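Local coordinates for protein ATP-dependent DNA helicase (Mycobacterium smegmatis, PDB 5V9X) that probably couples ATP hydrolysis to 3'-to-5' tracking along single-stranded DNA, unwinding RNA:DNA hybrids, at residues A[266-271]-A[431-436]; A[667-672]-A[864-869]; A[674-679]-A[856-861]. One frame throughout, in Å; residues are numbered along the deposited sequence.

Contact 1: residues A[266-271]-A[431-436]. With nucleotides of chain B.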
loop_
_atom_site.group_PDB
_atom_site.type_symbol
_atom_site.label_atom_id
_atom_site.label_comp_id
_atom_site.label_asym_id
_atom_site.label_seq_id
_atom_site.Cartn_x
_atom_site.Cartn_y
_atom_site.Cartn_z
ATOM N N ASP A 266 13.716 -27.176 13.107
ATOM C CA ASP A 266 12.391 -27.303 13.709
ATOM C C ASP A 266 12.033 -25.963 14.333
ATOM O O ASP A 266 12.589 -25.594 15.371
ATOM C CB ASP A 266 12.366 -28.423 14.747
ATOM C CG ASP A 266 10.967 -28.723 15.258
ATOM O OD1 ASP A 266 10.013 -28.019 14.866
ATOM O OD2 ASP A 266 10.823 -29.674 16.056
ATOM N N MET A 267 11.110 -25.239 13.699
ATOM C CA MET A 267 10.675 -23.955 14.236
ATOM C C MET A 267 9.806 -24.112 15.478
ATOM O O MET A 267 9.637 -23.142 16.224
ATOM C CB MET A 267 9.923 -23.165 13.163
ATOM C CG MET A 267 10.792 -22.769 11.982
ATOM S SD MET A 267 9.953 -21.748 10.758
ATOM C CE MET A 267 8.937 -22.966 9.940
ATOM N N ALA A 268 9.257 -25.306 15.715
ATOM C CA ALA A 268 8.435 -25.534 16.898
ATOM C C ALA A 268 9.280 -25.804 18.136
ATOM O O ALA A 268 8.892 -25.416 19.244
ATOM C CB ALA A 268 7.478 -26.702 16.652
ATOM N N ASN A 269 10.421 -26.468 17.970
ATOM C CA ASN A 269 11.364 -26.749 19.050
ATOM C C ASN A 269 12.692 -26.107 18.659
ATOM O O ASN A 269 13.529 -26.729 18.001
ATOM C CB ASN A 269 11.501 -28.260 19.289
ATOM C CG ASN A 269 12.719 -28.620 20.128
ATOM O OD1 ASN A 269 13.156 -27.849 20.985
ATOM N ND2 ASN A 269 13.276 -29.799 19.877
ATOM N N LEU A 270 12.876 -24.853 19.060
ATOM C CA LEU A 270 14.093 -24.114 18.757
ATOM C C LEU A 270 15.137 -24.376 19.833
ATOM O O LEU A 270 14.826 -24.347 21.029
ATOM C CB LEU A 270 13.802 -22.615 18.658
ATOM C CG LEU A 270 12.988 -22.130 17.458
ATOM C CD1 LEU A 270 12.356 -20.779 17.751
ATOM C CD2 LEU A 270 13.867 -22.047 16.220
ATOM N N ASP A 271 16.374 -24.645 19.405
ATOM C CA ASP A 271 17.476 -24.723 20.356
ATOM C C ASP A 271 17.671 -23.399 21.078
ATOM O O ASP A 271 18.144 -23.374 22.220
ATOM C CB ASP A 271 18.773 -25.116 19.643
ATOM C CG ASP A 271 18.673 -26.450 18.931
ATOM O OD1 ASP A 271 17.600 -27.085 18.998
ATOM O OD2 ASP A 271 19.673 -26.862 18.306
ATOM N N LYS A 431 9.214 -15.789 9.402
ATOM C CA LYS A 431 9.477 -15.499 10.805
ATOM C C LYS A 431 9.029 -16.620 11.731
ATOM O O LYS A 431 9.665 -16.848 12.768
ATOM C CB LYS A 431 8.782 -14.197 11.220
ATOM C CG LYS A 431 9.416 -12.940 10.645
ATOM C CD LYS A 431 8.588 -11.696 10.950
ATOM C CE LYS A 431 8.491 -11.423 12.440
ATOM N NZ LYS A 431 7.750 -10.162 12.731
ATOM N N HIS A 432 7.955 -17.325 11.384
ATOM C CA HIS A 432 7.424 -18.394 12.223
ATOM C C HIS A 432 6.729 -19.417 11.330
ATOM O O HIS A 432 6.769 -19.324 10.100
ATOM C CB HIS A 432 6.491 -17.825 13.296
ATOM C CG HIS A 432 5.396 -16.964 12.750
ATOM N ND1 HIS A 432 5.593 -15.649 12.387
ATOM C CD2 HIS A 432 4.090 -17.229 12.508
ATOM C CE1 HIS A 432 4.458 -15.141 11.943
ATOM N NE2 HIS A 432 3.529 -16.079 12.008
ATOM N N ARG A 433 6.075 -20.392 11.965
ATOM C CA ARG A 433 5.566 -21.555 11.243
ATOM C C ARG A 433 4.526 -21.162 10.197
ATOM O O ARG A 433 4.688 -21.455 9.007
ATOM C CB ARG A 433 4.993 -22.569 12.235
ATOM C CG ARG A 433 6.042 -23.166 13.164
ATOM C CD ARG A 433 6.112 -24.676 13.024
ATOM N NE ARG A 433 5.282 -25.364 14.011
ATOM C CZ ARG A 433 5.055 -26.674 14.010
ATOM N NH1 ARG A 433 5.586 -27.442 13.068
ATOM N NH2 ARG A 433 4.292 -27.218 14.949
ATOM N N THR A 434 3.443 -20.503 10.617
ATOM C CA THR A 434 2.403 -20.141 9.656
ATOM C C THR A 434 2.858 -19.064 8.681
ATOM O O THR A 434 2.242 -18.907 7.622
ATOM C CB THR A 434 1.133 -19.672 10.368
ATOM O OG1 THR A 434 1.410 -18.487 11.126
ATOM C CG2 THR A 434 0.606 -20.766 11.283
ATOM N N ASP A 435 3.910 -18.312 9.014
ATOM C CA ASP A 435 4.465 -17.376 8.044
ATOM C C ASP A 435 5.130 -18.115 6.890
ATOM O O ASP A 435 5.179 -17.595 5.769
ATOM C CB ASP A 435 5.461 -16.437 8.723
ATOM C CG ASP A 435 5.913 -15.307 7.814
ATOM O OD1 ASP A 435 5.215 -15.020 6.820
ATOM O OD2 ASP A 435 6.974 -14.710 8.093
ATOM N N LEU A 436 5.638 -19.324 7.144
ATOM C CA LEU A 436 6.238 -20.123 6.079
ATOM C C LEU A 436 5.230 -20.416 4.976
ATOM O O LEU A 436 5.564 -20.359 3.786
ATOM C CB LEU A 436 6.804 -21.419 6.659
ATOM C CG LEU A 436 7.287 -22.504 5.697
ATOM C CD1 LEU A 436 8.421 -21.994 4.829
ATOM C CD2 LEU A 436 7.713 -23.743 6.471
ATOM P P DC B 3 10.592 -15.652 18.076
ATOM O OP1 DC B 3 11.721 -16.147 17.259
ATOM O OP2 DC B 3 10.852 -14.770 19.235
ATOM O "O5'" DC B 3 9.566 -14.917 17.089
ATOM C "C5'" DC B 3 10.072 -14.065 16.059
ATOM C "C4'" DC B 3 8.990 -13.157 15.491
ATOM O "O4'" DC B 3 7.878 -13.952 15.001
ATOM C "C3'" DC B 3 8.393 -12.141 16.469
ATOM O "O3'" DC B 3 8.223 -10.883 15.817
ATOM C "C2'" DC B 3 7.044 -12.766 16.823
ATOM C "C1'" DC B 3 6.673 -13.423 15.504
ATOM N N1 DC B 3 5.688 -14.534 15.638
ATOM C C2 DC B 3 4.365 -14.343 15.223
ATOM O O2 DC B 3 4.030 -13.249 14.752
ATOM N N3 DC B 3 3.484 -15.366 15.348
ATOM C C4 DC B 3 3.883 -16.532 15.860
ATOM N N4 DC B 3 2.979 -17.511 15.965
ATOM C C5 DC B 3 5.227 -16.744 16.288
ATOM C C6 DC B 3 6.086 -15.729 16.157
ATOM P P DC B 4 9.203 -9.651 16.145
ATOM O OP1 DC B 4 9.066 -8.671 15.044
ATOM O OP2 DC B 4 10.533 -10.210 16.469
ATOM O "O5'" DC B 4 8.580 -9.001 17.472
ATOM C "C5'" DC B 4 7.322 -8.329 17.422
ATOM C "C4'" DC B 4 6.567 -8.494 18.732
ATOM O "O4'" DC B 4 6.624 -9.872 19.136
ATOM C "C3'" DC B 4 7.131 -7.702 19.909
ATOM O "O3'" DC B 4 6.372 -6.510 20.106
ATOM C "C2'" DC B 4 7.006 -8.653 21.117
ATOM C "C1'" DC B 4 6.433 -9.943 20.524
ATOM N N1 DC B 4 7.104 -11.180 21.027
ATOM C C2 DC B 4 6.587 -11.848 22.145
ATOM O O2 DC B 4 5.577 -11.400 22.702
ATOM N N3 DC B 4 7.211 -12.969 22.586
ATOM C C4 DC B 4 8.298 -13.421 21.956
ATOM N N4 DC B 4 8.879 -14.529 22.427
ATOM C C5 DC B 4 8.838 -12.754 20.816
ATOM C C6 DC B 4 8.215 -11.650 20.390
#

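Contact 2: residues A[667-672]-A[864-869]. With nucleotides of chain B.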
loop_
_atom_site.group_PDB
_atom_site.type_symbol
_atom_site.label_atom_id
_atom_site.label_comp_id
_atom_site.label_asym_id
_atom_site.label_seq_id
_atom_site.Cartn_x
_atom_site.Cartn_y
_atom_site.Cartn_z
ATOM N N GLN A 667 6.202 -30.999 8.571
ATOM C CA GLN A 667 5.930 -31.236 9.984
ATOM C C GLN A 667 4.765 -30.385 10.471
ATOM O O GLN A 667 3.921 -30.856 11.244
ATOM C CB GLN A 667 7.180 -30.953 10.813
ATOM C CG GLN A 667 7.033 -31.330 12.270
ATOM C CD GLN A 667 7.931 -30.518 13.174
ATOM O OE1 GLN A 667 8.688 -29.663 12.714
ATOM N NE2 GLN A 667 7.847 -30.774 14.475
ATOM N N LEU A 668 4.705 -29.126 10.031
ATOM C CA LEU A 668 3.617 -28.241 10.439
ATOM C C LEU A 668 2.265 -28.808 10.027
ATOM O O LEU A 668 1.334 -28.877 10.836
ATOM C CB LEU A 668 3.823 -26.852 9.836
ATOM C CG LEU A 668 2.680 -25.849 9.994
ATOM C CD1 LEU A 668 2.449 -25.516 11.457
ATOM C CD2 LEU A 668 2.971 -24.594 9.195
ATOM N N LEU A 669 2.143 -29.226 8.766
ATOM C CA LEU A 669 0.867 -29.742 8.283
ATOM C C LEU A 669 0.550 -31.099 8.897
ATOM O O LEU A 669 -0.612 -31.391 9.202
ATOM C CB LEU A 669 0.885 -29.823 6.759
ATOM C CG LEU A 669 1.101 -28.468 6.085
ATOM C CD1 LEU A 669 1.226 -28.620 4.579
ATOM C CD2 LEU A 669 -0.032 -27.519 6.442
ATOM N N ARG A 670 1.568 -31.941 9.085
ATOM C CA ARG A 670 1.355 -33.219 9.758
ATOM C C ARG A 670 0.802 -33.011 11.161
ATOM O O ARG A 670 -0.213 -33.609 11.535
ATOM C CB ARG A 670 2.662 -34.015 9.802
ATOM C CG ARG A 670 2.548 -35.334 10.548
ATOM C CD ARG A 670 3.829 -36.150 10.483
ATOM N NE ARG A 670 4.992 -35.416 10.975
ATOM C CZ ARG A 670 5.244 -35.181 12.261
ATOM N NH1 ARG A 670 4.407 -35.609 13.195
ATOM N NH2 ARG A 670 6.332 -34.509 12.611
ATOM N N GLU A 671 1.452 -32.148 11.951
ATOM C CA GLU A 671 0.997 -31.903 13.317
ATOM C C GLU A 671 -0.395 -31.286 13.340
ATOM O O GLU A 671 -1.218 -31.628 14.198
ATOM C CB GLU A 671 1.984 -31.000 14.051
ATOM C CG GLU A 671 3.327 -31.638 14.352
ATOM C CD GLU A 671 4.207 -30.738 15.195
ATOM O OE1 GLU A 671 3.667 -30.031 16.072
ATOM O OE2 GLU A 671 5.435 -30.729 14.976
ATOM N N GLN A 672 -0.674 -30.359 12.419
ATOM C CA GLN A 672 -2.018 -29.798 12.335
ATOM C C GLN A 672 -3.028 -30.870 11.952
ATOM O O GLN A 672 -4.154 -30.887 12.463
ATOM C CB GLN A 672 -2.054 -28.649 11.328
ATOM C CG GLN A 672 -3.400 -27.949 11.257
ATOM C CD GLN A 672 -3.776 -27.293 12.569
ATOM O OE1 GLN A 672 -2.920 -26.768 13.277
ATOM N NE2 GLN A 672 -5.059 -27.328 12.905
ATOM N N SER A 864 -3.972 -26.714 18.759
ATOM C CA SER A 864 -3.308 -27.195 17.555
ATOM C C SER A 864 -2.259 -26.182 17.108
ATOM O O SER A 864 -2.266 -25.037 17.585
ATOM C CB SER A 864 -4.336 -27.435 16.446
ATOM O OG SER A 864 -4.890 -26.213 15.989
ATOM N N PRO A 865 -1.337 -26.554 16.214
ATOM C CA PRO A 865 -0.373 -25.560 15.711
ATOM C C PRO A 865 -1.025 -24.309 15.138
ATOM O O PRO A 865 -0.549 -23.196 15.400
ATOM C CB PRO A 865 0.396 -26.341 14.637
ATOM C CG PRO A 865 0.338 -27.749 15.096
ATOM C CD PRO A 865 -1.016 -27.915 15.744
ATOM N N PHE A 866 -2.107 -24.459 14.369
ATOM C CA PHE A 866 -2.781 -23.291 13.810
ATOM C C PHE A 866 -3.439 -22.459 14.902
ATOM O O PHE A 866 -3.386 -21.223 14.868
ATOM C CB PHE A 866 -3.819 -23.718 12.771
ATOM C CG PHE A 866 -3.231 -24.125 11.447
ATOM C CD1 PHE A 866 -1.881 -24.409 11.319
ATOM C CD2 PHE A 866 -4.035 -24.211 10.324
ATOM C CE1 PHE A 866 -1.347 -24.781 10.100
ATOM C CE2 PHE A 866 -3.507 -24.579 9.101
ATOM C CZ PHE A 866 -2.162 -24.864 8.989
ATOM N N ALA A 867 -4.073 -23.119 15.873
ATOM C CA ALA A 867 -4.667 -22.398 16.993
ATOM C C ALA A 867 -3.598 -21.704 17.824
ATOM O O ALA A 867 -3.791 -20.568 18.271
ATOM C CB ALA A 867 -5.484 -23.355 17.861
ATOM N N ALA A 868 -2.463 -22.374 18.039
ATOM C CA ALA A 868 -1.366 -21.762 18.782
ATOM C C ALA A 868 -0.871 -20.499 18.091
ATOM O O ALA A 868 -0.538 -19.510 18.754
ATOM C CB ALA A 868 -0.223 -22.762 18.950
ATOM N N SER A 869 -0.819 -20.512 16.758
ATOM C CA SER A 869 -0.354 -19.341 16.020
ATOM C C SER A 869 -1.306 -18.163 16.194
ATOM O O SER A 869 -0.865 -17.021 16.377
ATOM C CB SER A 869 -0.191 -19.693 14.542
ATOM O OG SER A 869 0.333 -18.602 13.805
ATOM P P DA B 2 10.819 -20.590 23.592
ATOM O OP1 DA B 2 12.024 -21.282 23.080
ATOM O OP2 DA B 2 10.961 -19.512 24.596
ATOM O "O5'" DA B 2 9.986 -20.011 22.351
ATOM C "C5'" DA B 2 10.211 -18.675 21.896
ATOM C "C4'" DA B 2 9.800 -18.520 20.441
ATOM O "O4'" DA B 2 8.569 -19.252 20.207
ATOM C "C3'" DA B 2 9.509 -17.087 19.999
ATOM O "O3'" DA B 2 9.789 -16.938 18.610
ATOM C "C2'" DA B 2 8.016 -16.978 20.266
ATOM C "C1'" DA B 2 7.554 -18.352 19.810
ATOM N N9 DA B 2 6.295 -18.772 20.412
ATOM C C8 DA B 2 5.982 -18.791 21.742
ATOM N N7 DA B 2 4.768 -19.218 21.993
ATOM C C5 DA B 2 4.249 -19.499 20.739
ATOM C C6 DA B 2 2.997 -19.989 20.318
ATOM N N6 DA B 2 2.003 -20.292 21.160
ATOM N N1 DA B 2 2.805 -20.155 18.992
ATOM C C2 DA B 2 3.802 -19.850 18.152
ATOM N N3 DA B 2 5.018 -19.384 18.430
ATOM C C4 DA B 2 5.178 -19.229 19.754
ATOM P P DC B 3 10.592 -15.652 18.076
ATOM O OP1 DC B 3 11.721 -16.147 17.259
ATOM O OP2 DC B 3 10.852 -14.770 19.235
ATOM O "O5'" DC B 3 9.566 -14.917 17.089
ATOM C "C5'" DC B 3 10.072 -14.065 16.059
ATOM C "C4'" DC B 3 8.990 -13.157 15.491
ATOM O "O4'" DC B 3 7.878 -13.952 15.001
ATOM C "C3'" DC B 3 8.393 -12.141 16.469
ATOM O "O3'" DC B 3 8.223 -10.883 15.817
ATOM C "C2'" DC B 3 7.044 -12.766 16.823
ATOM C "C1'" DC B 3 6.673 -13.423 15.504
ATOM N N1 DC B 3 5.688 -14.534 15.638
ATOM C C2 DC B 3 4.365 -14.343 15.223
ATOM O O2 DC B 3 4.030 -13.249 14.752
ATOM N N3 DC B 3 3.484 -15.366 15.348
ATOM C C4 DC B 3 3.883 -16.532 15.860
ATOM N N4 DC B 3 2.979 -17.511 15.965
ATOM C C5 DC B 3 5.227 -16.744 16.288
ATOM C C6 DC B 3 6.086 -15.729 16.157
#

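Contact 3: residues A[674-679]-A[856-861]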
loop_
_atom_site.group_PDB
_atom_site.type_symbol
_atom_site.label_atom_id
_atom_site.label_comp_id
_atom_site.label_asym_id
_atom_site.label_seq_id
_atom_site.Cartn_x
_atom_site.Cartn_y
_atom_site.Cartn_z
ATOM N N GLU A 674 -2.626 -34.074 12.667
ATOM C CA GLU A 674 -2.748 -34.930 13.843
ATOM C C GLU A 674 -3.607 -34.288 14.924
ATOM O O GLU A 674 -4.203 -34.997 15.742
ATOM C CB GLU A 674 -1.366 -35.259 14.406
ATOM C CG GLU A 674 -0.498 -36.107 13.496
ATOM C CD GLU A 674 0.908 -36.279 14.038
ATOM O OE1 GLU A 674 1.190 -35.761 15.139
ATOM O OE2 GLU A 674 1.733 -36.930 13.362
ATOM N N ALA A 675 -3.688 -32.961 14.948
ATOM C CA ALA A 675 -4.409 -32.281 16.017
ATOM C C ALA A 675 -5.897 -32.118 15.719
ATOM O O ALA A 675 -6.725 -32.301 16.619
ATOM C CB ALA A 675 -3.774 -30.916 16.288
ATOM N N THR A 676 -6.262 -31.779 14.478
ATOM C CA THR A 676 -7.660 -31.570 14.117
ATOM C C THR A 676 -8.141 -32.553 13.051
ATOM O O THR A 676 -9.210 -32.348 12.468
ATOM C CB THR A 676 -7.899 -30.138 13.634
ATOM O OG1 THR A 676 -7.040 -29.845 12.526
ATOM C CG2 THR A 676 -7.634 -29.142 14.756
ATOM N N GLY A 677 -7.385 -33.616 12.779
ATOM C CA GLY A 677 -7.806 -34.589 11.795
ATOM C C GLY A 677 -7.586 -34.119 10.372
ATOM O O GLY A 677 -6.962 -34.820 9.566
ATOM N N VAL A 678 -8.088 -32.925 10.056
ATOM C CA VAL A 678 -7.926 -32.303 8.749
ATOM C C VAL A 678 -7.365 -30.904 8.954
ATOM O O VAL A 678 -7.401 -30.348 10.055
ATOM C CB VAL A 678 -9.252 -32.241 7.961
ATOM C CG1 VAL A 678 -9.821 -33.641 7.760
ATOM C CG2 VAL A 678 -10.256 -31.348 8.681
ATOM N N VAL A 679 -6.850 -30.329 7.873
ATOM C CA VAL A 679 -6.280 -28.986 7.939
ATOM C C VAL A 679 -7.223 -27.997 7.263
ATOM O O VAL A 679 -7.901 -28.344 6.284
ATOM C CB VAL A 679 -4.872 -28.939 7.319
ATOM C CG1 VAL A 679 -4.010 -30.069 7.872
ATOM C CG2 VAL A 679 -4.933 -28.988 5.796
ATOM N N VAL A 856 -15.950 -28.484 10.061
ATOM C CA VAL A 856 -15.629 -29.601 10.941
ATOM C C VAL A 856 -15.507 -29.081 12.366
ATOM O O VAL A 856 -14.772 -28.119 12.620
ATOM C CB VAL A 856 -14.329 -30.306 10.508
ATOM C CG1 VAL A 856 -13.980 -31.425 11.475
ATOM C CG2 VAL A 856 -14.459 -30.840 9.086
ATOM N N GLU A 857 -16.232 -29.709 13.292
ATOM C CA GLU A 857 -16.070 -29.442 14.714
ATOM C C GLU A 857 -15.099 -30.453 15.304
ATOM O O GLU A 857 -15.216 -31.657 15.047
ATOM C CB GLU A 857 -17.406 -29.522 15.454
ATOM C CG GLU A 857 -18.534 -28.740 14.826
ATOM C CD GLU A 857 -19.732 -28.609 15.750
ATOM O OE1 GLU A 857 -19.529 -28.574 16.984
ATOM O OE2 GLU A 857 -20.874 -28.546 15.247
ATOM N N VAL A 858 -14.149 -29.968 16.094
ATOM C CA VAL A 858 -13.195 -30.828 16.780
ATOM C C VAL A 858 -12.880 -30.212 18.135
ATOM O O VAL A 858 -12.788 -28.987 18.269
ATOM C CB VAL A 858 -11.913 -31.041 15.943
ATOM C CG1 VAL A 858 -11.189 -29.721 15.702
ATOM C CG2 VAL A 858 -10.992 -32.057 16.610
ATOM N N GLU A 859 -12.751 -31.063 19.147
ATOM C CA GLU A 859 -12.323 -30.650 20.474
ATOM C C GLU A 859 -10.920 -31.184 20.725
ATOM O O GLU A 859 -10.666 -32.381 20.553
ATOM C CB GLU A 859 -13.286 -31.150 21.553
ATOM C CG GLU A 859 -12.827 -30.837 22.969
ATOM C CD GLU A 859 -13.895 -31.113 24.008
ATOM O OE1 GLU A 859 -15.093 -31.066 23.656
ATOM O OE2 GLU A 859 -13.536 -31.379 25.174
ATOM N N THR A 860 -10.017 -30.295 21.120
ATOM C CA THR A 860 -8.623 -30.638 21.348
ATOM C C THR A 860 -8.280 -30.487 22.825
ATOM O O THR A 860 -8.868 -29.667 23.535
ATOM C CB THR A 860 -7.695 -29.757 20.505
ATOM O OG1 THR A 860 -8.134 -28.393 20.575
ATOM C CG2 THR A 860 -7.705 -30.212 19.052
ATOM N N ALA A 861 -7.328 -31.302 23.282
ATOM C CA ALA A 861 -6.857 -31.190 24.658
ATOM C C ALA A 861 -5.913 -30.011 24.834
ATOM O O ALA A 861 -5.860 -29.418 25.917
ATOM C CB ALA A 861 -6.165 -32.486 25.085
#

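Contact 1: residues A[266-271]-A[431-436]
The backbone at Met-267, in the loop after strand 256-262, passes Arg-433, where the chain leads into helix 433-448, with their CA atoms 6.4 Å apart. Met-267 fills the gap: its CB lies against Arg-433 CG, and the bend at chi3 (-75°) turns CE inward over Arg-433 CA. That methyl also meets Leu-436 CD2 at 3.8 Å, the two side chains crossing at about a right angle. Ala-268 comes next. Its CB sits over the centre of one face of the Arg-433 guanidinium, 3.6 Å from Arg-433 CZ, while Arg-433 NH2 reaches out to a salt bridge with Glu-671. An Asx turn shapes the loop here, Asp-266 OD1 accepting from Ala-268 N at 2.9 Å. On the helix side Asp-435 OD2 takes the backbone N of Lys-431 at 2.8 Å, and Asp-435 CB backs one face of the His-432 ring. Over the opposite face of that ring lies the base of DC3 of chain B, whereas Lys-431 NZ reaches DC4 OP1 of the same strand at 3.1 Å. The arrangement belongs to the second RecA-like domain of a helicase, where the loop-helix junction after a strand of the parallel sheet meets the single-stranded DNA.

Contact 2: residues A[667-672]-A[864-869]
The serine-capped N terminus of helix 865-870 is where Gln-672 of helix 661-676 docks, meeting Ser-864, Pro-865 and Phe-866. The axes of the pieces 667-672 and 865-869 come within 10.1 Å, their N-to-C directions 104° apart. Gln-672 OE1 accepts the first-turn backbone N of Phe-866 at 2.7 Å, the donor standing 31° out of the carbonyl plane. Gln-672 NE2 faces Ser-864 OG in a weak bond at 3.3 Å; together the two bonds favour this orientation of the amide. Ser-864 is itself the N-cap residue: its OG accepts from Ala-867 N at 3.2 Å and has a further partner in Glu-688. With CG anti to the backbone N and a bend at chi2, the Gln-672 chain is laid across the Phe-866 ring as well. CG stands 3.7 Å from the ring centroid, practically on the normal, in a CH-pi contact, and the amide plane stacks at 25° to the ring. Leu-668 CD1 closes on the ring edge and meets Pro-865 CB at 3.9 Å; Glu-671 CB rests on Pro-865 CG, its carboxylate being paired with Arg-433. One turn further, Ala-868 and Ser-869 come up beside the bases of DA2 and DC3 of chain B. Such a helix N terminus, capped by its own serine and held through a first-turn N-H by a glutamine of the crossing helix, here puts a short C-terminal helix alongside the DNA.

Contact 3: residues A[674-679]-A[856-861]
Thr-676 OG1 is held by two backbone carbonyls: it donates to Val-678 O, which it meets nearly end-on to the carbonyl (C=O...donor angle 162°), and is also hydrogen-bonded to Gln-672 O one turn back. With a single proton to give, the hydroxyl can hardly satisfy both fully at once, but the pair ties the last turn of helix 661-676 to the chain leaving it. Between Thr-676 and Val-678, Gly-677 is the first residue to leave helical angles, with positive phi. The same threonine sends its methyl the other way, CG2 meeting Val-858 CG1 at 3.7 Å, the two side chains crossing at about a right angle. Val-858 points CG1 there from between its backbone N and carbonyl carbon (chi1 62°), while its CG2 comes near Thr-676 CA. Further along, the main contact of Thr-860 is made by a methyl: CG2 touches Ala-675 O at 3.4 Å, and its OG1 is turned to Glu-688 instead. At the other end Val-678 CG2 and Val-856 CG2 meet more loosely, at 4.3 Å. From 675 to 678 the chain runs almost antiparallel to 856-860 (171°), Thr-676 and Val-858 being 6.2 Å apart at CA. The strand's backbone hydrogen bonds go to its parallel neighbour 684-691, at Phe-685, Val-687 and Arg-689. Segment 674-679 thus follows strand 854-859, an outermost strand of the mixed sheet within this chain, with Val-686 of the adjoining strand meeting both Val-678 and Val-858, and with Ser-864, the cap of helix 865-870, next to Ala-675 and Thr-676.

In the fold
From the N terminus, contact 1 comes first: it brings the loop after strand 256-262 back to the start of helix 433-448, closing a loop of 159 intervening residues in the second RecA-like domain. Contacts 2 and 3 follow in series with it and open together on helix 661-676. The chain then runs through the mixed sheet and several helices, and returns along strand 854-859 to make contact 3; a few residues later helix 865-870 makes contact 2, which therefore encloses contact 3. Contacts 1 and 2 adjoin, joined by a probable hydrogen bond between the hydroxyls of Thr-434 and Ser-869. Helix 661-676 thus links the RecA-like domain and the C-terminal mixed sheet, beside the DNA strand.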